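Local structure of putative short-chain dehydrogenase/reductase (Burkholderia xenovorans, 5K9Z) at residues C[17-22]-C[43-48]; C[185-190]-C[242-247]. The protein probably acts as an NAD(P)-dependent oxidoreductase of the short-chain dehydrogenase/reductase family, working on CH-OH groups of a substrate not yet established. All blocks are in the same frame, centred on the assembly; numbering follows the deposited sequence.

Interaction 1 of 2, residues C[17-22]-C[43-48]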
loop_
_atom_site.group_PDB
_atom_site.type_symbol
_atom_site.label_atom_id
_atom_site.label_comp_id
_atom_site.label_asym_id
_atom_site.label_seq_id
_atom_site.Cartn_x
_atom_site.Cartn_y
_atom_site.Cartn_z
ATOM N N VAL C 17 -12.888 -18.183 -24.527
ATOM C CA VAL C 17 -13.819 -17.119 -24.886
ATOM C C VAL C 17 -13.627 -15.973 -23.906
ATOM O O VAL C 17 -13.781 -16.150 -22.689
ATOM C CB VAL C 17 -15.271 -17.611 -24.870
ATOM C CG1 VAL C 17 -16.205 -16.470 -25.252
ATOM C CG2 VAL C 17 -15.429 -18.815 -25.804
ATOM N N ALA C 18 -13.276 -14.804 -24.428
ATOM C CA ALA C 18 -13.066 -13.617 -23.611
ATOM C C ALA C 18 -14.056 -12.534 -24.018
ATOM O O ALA C 18 -14.360 -12.366 -25.204
ATOM C CB ALA C 18 -11.641 -13.081 -23.753
ATOM N N LEU C 19 -14.551 -11.800 -23.024
ATOM C CA LEU C 19 -15.349 -10.598 -23.240
ATOM C C LEU C 19 -14.553 -9.433 -22.674
ATOM O O LEU C 19 -14.221 -9.435 -21.484
ATOM C CB LEU C 19 -16.710 -10.705 -22.547
ATOM C CG LEU C 19 -17.646 -9.495 -22.454
ATOM C CD1 LEU C 19 -17.920 -8.925 -23.814
ATOM C CD2 LEU C 19 -18.974 -9.927 -21.815
ATOM N N VAL C 20 -14.266 -8.438 -23.507
ATOM C CA VAL C 20 -13.459 -7.289 -23.110
ATOM C C VAL C 20 -14.295 -6.025 -23.263
ATOM O O VAL C 20 -14.706 -5.686 -24.377
ATOM C CB VAL C 20 -12.174 -7.196 -23.949
ATOM C CG1 VAL C 20 -11.335 -5.977 -23.547
ATOM C CG2 VAL C 20 -11.373 -8.496 -23.825
ATOM N N THR C 21 -14.521 -5.309 -22.166
ATOM C CA THR C 21 -15.216 -4.042 -22.297
ATOM C C THR C 21 -14.221 -2.897 -22.555
ATOM O O THR C 21 -13.008 -3.018 -22.342
ATOM C CB THR C 21 -16.091 -3.740 -21.073
ATOM O OG1 THR C 21 -15.279 -3.468 -19.939
ATOM C CG2 THR C 21 -17.025 -4.914 -20.752
ATOM N N GLY C 22 -14.758 -1.780 -23.041
ATOM C CA GLY C 22 -13.920 -0.689 -23.518
ATOM C C GLY C 22 -12.944 -1.112 -24.586
ATOM O O GLY C 22 -11.834 -0.569 -24.658
ATOM N N VAL C 43 -15.140 -11.262 -27.732
ATOM C CA VAL C 43 -16.289 -10.388 -27.910
ATOM C C VAL C 43 -15.845 -9.012 -27.442
ATOM O O VAL C 43 -15.440 -8.845 -26.283
ATOM C CB VAL C 43 -17.513 -10.881 -27.126
ATOM C CG1 VAL C 43 -18.650 -9.858 -27.226
ATOM C CG2 VAL C 43 -17.986 -12.246 -27.651
ATOM N N LEU C 44 -15.878 -8.045 -28.356
ATOM C CA LEU C 44 -15.465 -6.675 -28.074
ATOM C C LEU C 44 -16.670 -5.845 -27.655
ATOM O O LEU C 44 -17.602 -5.653 -28.444
ATOM C CB LEU C 44 -14.814 -6.062 -29.311
ATOM C CG LEU C 44 -13.393 -6.509 -29.643
ATOM C CD1 LEU C 44 -13.379 -7.866 -30.292
ATOM C CD2 LEU C 44 -12.821 -5.478 -30.570
ATOM N N ALA C 45 -16.633 -5.305 -26.443
ATOM C CA ALA C 45 -17.746 -4.522 -25.928
ATOM C C ALA C 45 -17.302 -3.077 -25.777
ATOM O O ALA C 45 -16.240 -2.808 -25.201
ATOM C CB ALA C 45 -18.248 -5.065 -24.591
ATOM N N ASP C 46 -18.106 -2.160 -26.311
ATOM C CA ASP C 46 -17.826 -0.734 -26.230
ATOM C C ASP C 46 -19.053 0.009 -26.736
ATOM O O ASP C 46 -19.971 -0.586 -27.308
ATOM C CB ASP C 46 -16.581 -0.366 -27.048
ATOM C CG ASP C 46 -15.829 0.834 -26.475
ATOM O OD1 ASP C 46 -16.479 1.809 -26.071
ATOM O OD2 ASP C 46 -14.585 0.798 -26.421
ATOM N N VAL C 47 -19.061 1.322 -26.510
ATOM C CA VAL C 47 -20.082 2.197 -27.073
ATOM C C VAL C 47 -19.617 2.843 -28.373
ATOM O O VAL C 47 -20.411 3.529 -29.030
ATOM C CB VAL C 47 -20.497 3.286 -26.058
ATOM C CG1 VAL C 47 -21.108 2.655 -24.834
ATOM C CG2 VAL C 47 -19.283 4.135 -25.656
ATOM N N ASP C 48 -18.357 2.653 -28.759
ATOM C CA ASP C 48 -17.824 3.210 -30.006
ATOM C C ASP C 48 -18.028 2.176 -31.110
ATOM O O ASP C 48 -17.192 1.291 -31.311
ATOM C CB ASP C 48 -16.356 3.589 -29.839
ATOM C CG ASP C 48 -15.796 4.365 -31.034
ATOM O OD1 ASP C 48 -16.420 4.392 -32.120
ATOM O OD2 ASP C 48 -14.712 4.965 -30.877
#
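Segments 17-22 and 43-48 run side by side as parallel strands, their axes 4.8 Å apart at closest approach and 19° from exactly parallel. They are the two strands of the first beta-alpha-beta unit of a Rossmann fold, with helix 26-37 making the crossover. L19 pairs with V43 and V20 with L44. V43 reaches back and forward along the partner strand: its N donates to A18 O at 2.9 Å, and its O accepts from V20 N at 3.0 Å. A45 N then donates to V20 O at 2.9 Å. The two bonds of V43 are nearly straight at hydrogen.

L19, V43 and A45 put their side chains on one face of the sheet, V20 and L44 on the other. L19 has CG anti to the backbone N (chi1 171°), and its CD1 branch leans over the neighbouring strand. There CD1 lies 3.6 Å from V43 CG1 and 4.0 Å from A45 CB. Helix 72-86 covers this face, with A78 and V79 on L19 and A82 on V43. T21 adds its methyl CG2 against A45, while its OG1 turns to the backbone of N95 and V93.

The D46 carboxylate lies against G22, which has a positive phi; D46 OD2 is 3.1 Å from G22 C. D46 OD2 also accepts from A24 N, which ties the two segments together here. The other oxygen, D46 OD1, turns back on its own segment and takes V47 N at 2.7 Å through its anti lone pair.

Interaction 2 of 2, residues C[185-190]-C[242-247]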
loop_
_atom_site.group_PDB
_atom_site.type_symbol
_atom_site.label_atom_id
_atom_site.label_comp_id
_atom_site.label_asym_id
_atom_site.label_seq_id
_atom_site.Cartn_x
_atom_site.Cartn_y
_atom_site.Cartn_z
ATOM N N ARG C 185 -11.731 -17.382 -10.580
ATOM C CA ARG C 185 -10.751 -16.447 -10.049
ATOM C C ARG C 185 -11.149 -15.018 -10.374
ATOM O O ARG C 185 -11.811 -14.764 -11.381
ATOM C CB ARG C 185 -9.350 -16.717 -10.607
ATOM C CG ARG C 185 -8.738 -18.039 -10.185
ATOM C CD ARG C 185 -7.286 -18.127 -10.662
ATOM N NE ARG C 185 -7.211 -18.213 -12.109
ATOM C CZ ARG C 185 -6.638 -17.305 -12.889
ATOM N NH1 ARG C 185 -6.063 -16.226 -12.362
ATOM N NH2 ARG C 185 -6.627 -17.489 -14.200
ATOM N N VAL C 186 -10.778 -14.093 -9.483
ATOM C CA VAL C 186 -11.033 -12.663 -9.665
ATOM C C VAL C 186 -9.746 -11.910 -9.333
ATOM O O VAL C 186 -9.222 -12.039 -8.224
ATOM C CB VAL C 186 -12.188 -12.139 -8.793
ATOM C CG1 VAL C 186 -12.593 -10.701 -9.227
ATOM C CG2 VAL C 186 -13.416 -13.103 -8.814
ATOM N N ASN C 187 -9.262 -11.100 -10.274
ATOM C CA ASN C 187 -8.015 -10.365 -10.112
ATOM C C ASN C 187 -8.162 -8.978 -10.730
ATOM O O ASN C 187 -9.150 -8.665 -11.397
ATOM C CB ASN C 187 -6.831 -11.093 -10.750
ATOM C CG ASN C 187 -6.449 -12.364 -10.004
ATOM O OD1 ASN C 187 -5.919 -12.306 -8.898
ATOM N ND2 ASN C 187 -6.700 -13.509 -10.618
ATOM N N ALA C 188 -7.155 -8.142 -10.497
ATOM C CA ALA C 188 -7.144 -6.803 -11.061
ATOM C C ALA C 188 -5.732 -6.478 -11.531
ATOM O O ALA C 188 -4.756 -7.070 -11.065
ATOM C CB ALA C 188 -7.629 -5.779 -10.035
ATOM N N VAL C 189 -5.631 -5.557 -12.494
ATOM C CA VAL C 189 -4.359 -4.972 -12.900
ATOM C C VAL C 189 -4.439 -3.479 -12.625
ATOM O O VAL C 189 -5.502 -2.866 -12.795
ATOM C CB VAL C 189 -4.014 -5.231 -14.384
ATOM C CG1 VAL C 189 -3.820 -6.712 -14.640
ATOM C CG2 VAL C 189 -5.077 -4.645 -15.315
ATOM N N ALA C 190 -3.321 -2.897 -12.191
ATOM C CA ALA C 190 -3.284 -1.488 -11.809
ATOM C C ALA C 190 -2.201 -0.795 -12.624
ATOM O O ALA C 190 -1.034 -0.727 -12.199
ATOM C CB ALA C 190 -3.056 -1.330 -10.306
ATOM N N HIS C 242 -3.270 -20.036 -9.510
ATOM C CA HIS C 242 -3.355 -19.764 -8.077
ATOM C C HIS C 242 -3.078 -18.308 -7.727
ATOM O O HIS C 242 -2.926 -17.985 -6.541
ATOM C CB HIS C 242 -2.424 -20.704 -7.310
ATOM C CG HIS C 242 -2.901 -22.115 -7.320
ATOM N ND1 HIS C 242 -2.429 -23.052 -8.209
ATOM C CD2 HIS C 242 -3.886 -22.725 -6.619
ATOM C CE1 HIS C 242 -3.065 -24.192 -8.025
ATOM N NE2 HIS C 242 -3.955 -24.021 -7.063
ATOM N N VAL C 243 -3.020 -17.421 -8.722
ATOM C CA VAL C 243 -3.054 -15.983 -8.485
ATOM C C VAL C 243 -4.523 -15.579 -8.419
ATOM O O VAL C 243 -5.268 -15.728 -9.397
ATOM C CB VAL C 243 -2.297 -15.209 -9.579
ATOM C CG1 VAL C 243 -2.323 -13.680 -9.304
ATOM C CG2 VAL C 243 -0.845 -15.718 -9.680
ATOM N N ASN C 244 -4.950 -15.098 -7.254
ATOM C CA ASN C 244 -6.349 -14.812 -7.017
ATOM C C ASN C 244 -6.458 -13.621 -6.079
ATOM O O ASN C 244 -5.670 -13.496 -5.143
ATOM C CB ASN C 244 -7.080 -16.031 -6.405
ATOM C CG ASN C 244 -8.591 -15.931 -6.587
ATOM O OD1 ASN C 244 -9.043 -15.351 -7.568
ATOM N ND2 ASN C 244 -9.365 -16.468 -5.646
ATOM N N ALA C 245 -7.447 -12.760 -6.337
ATOM C CA ALA C 245 -7.689 -11.540 -5.572
ATOM C C ALA C 245 -6.520 -10.569 -5.618
ATOM O O ALA C 245 -6.461 -9.632 -4.816
ATOM C CB ALA C 245 -8.029 -11.849 -4.113
ATOM N N HIS C 246 -5.604 -10.748 -6.553
ATOM C CA HIS C 246 -4.362 -9.980 -6.551
ATOM C C HIS C 246 -4.517 -8.720 -7.386
ATOM O O HIS C 246 -5.285 -8.686 -8.350
ATOM C CB HIS C 246 -3.204 -10.818 -7.105
ATOM C CG HIS C 246 -1.877 -10.108 -7.103
ATOM N ND1 HIS C 246 -1.309 -9.587 -5.961
ATOM C CD2 HIS C 246 -1.017 -9.830 -8.111
ATOM C CE1 HIS C 246 -0.148 -9.028 -6.262
ATOM N NE2 HIS C 246 0.057 -9.166 -7.561
ATOM N N THR C 247 -3.779 -7.684 -7.015
ATOM C CA THR C 247 -3.710 -6.466 -7.823
ATOM C C THR C 247 -2.315 -6.407 -8.426
ATOM O O THR C 247 -1.342 -6.092 -7.733
ATOM C CB THR C 247 -4.023 -5.223 -7.007
ATOM O OG1 THR C 247 -5.355 -5.324 -6.500
ATOM C CG2 THR C 247 -3.923 -3.949 -7.897
#
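Strand 185-190 lies beside the loop 242-247, which becomes parallel to it only at the end, where A188 pairs with T247 (CA to CA 4.7 Å). Here the outermost strand of the Rossmann sheet, 247-250, is led in along strand 184-191. A188 N donates to H246 O at 2.9 Å, the backbone bond just before that pair. Earlier, A245 N gives a more bent bond to V186 O.

Before the strand pairing starts, side-chain amides do much of the bonding. With chi1 at -161° the N244 side chain extends opposite its own N, and the amide reaches across to the strand. Its OD1 takes V186 N at 2.9 Å, nearly in line with the CG-OD1 bond, and also lies against R185 CA and CB. N187 answers from the strand with both ends of its amide. OD1 accepts from H246 N at 2.8 Å, in the amide plane, while ND2 donates to V243 O at 2.9 Å.

V243 O has a second donor, R185 NH1, at 3.1 Å. The arginine chain bends at chi3 (-68°) and brings the guanidinium edge to this oxygen. NH1 lies in the carbonyl plane, but N187 ND2 comes from 46° above it, so the two donors use different directions. R185 NH2 goes on to L235 O in helix 225-236. Further along, A190 CB meets T247 CG2.

The N187 amide is gripped at both ends, which fixes its flip. N187 is buried, and its side chain also touches L235. Across to the strand, the loop is therefore held mainly by directional polar bonds at V243, N244, A245 and H246, and the A190 to T247 methyl contact comes only at the end.

From the N terminus, the chain first forms strand 17-21, passes through helix 26-37 and returns in strand 41-46. Interaction 1 closes this short loop. The chain then builds strands 63-66, 91-94 and 141-146 before reaching 184-191. Interaction 2 closes a longer loop, from that strand through helices 195-199, 205-216 and 225-236 to residues 242-247. The two loops follow in series and neither nest nor cross. The centres of interactions 1 and 2 are about 20 Å apart. Both belong to one parallel sheet: interaction 1 joins the neighbouring strands 17-21 and 41-46 toward the 63-66 edge, and interaction 2 brings in 247-250 at the other edge within this chain.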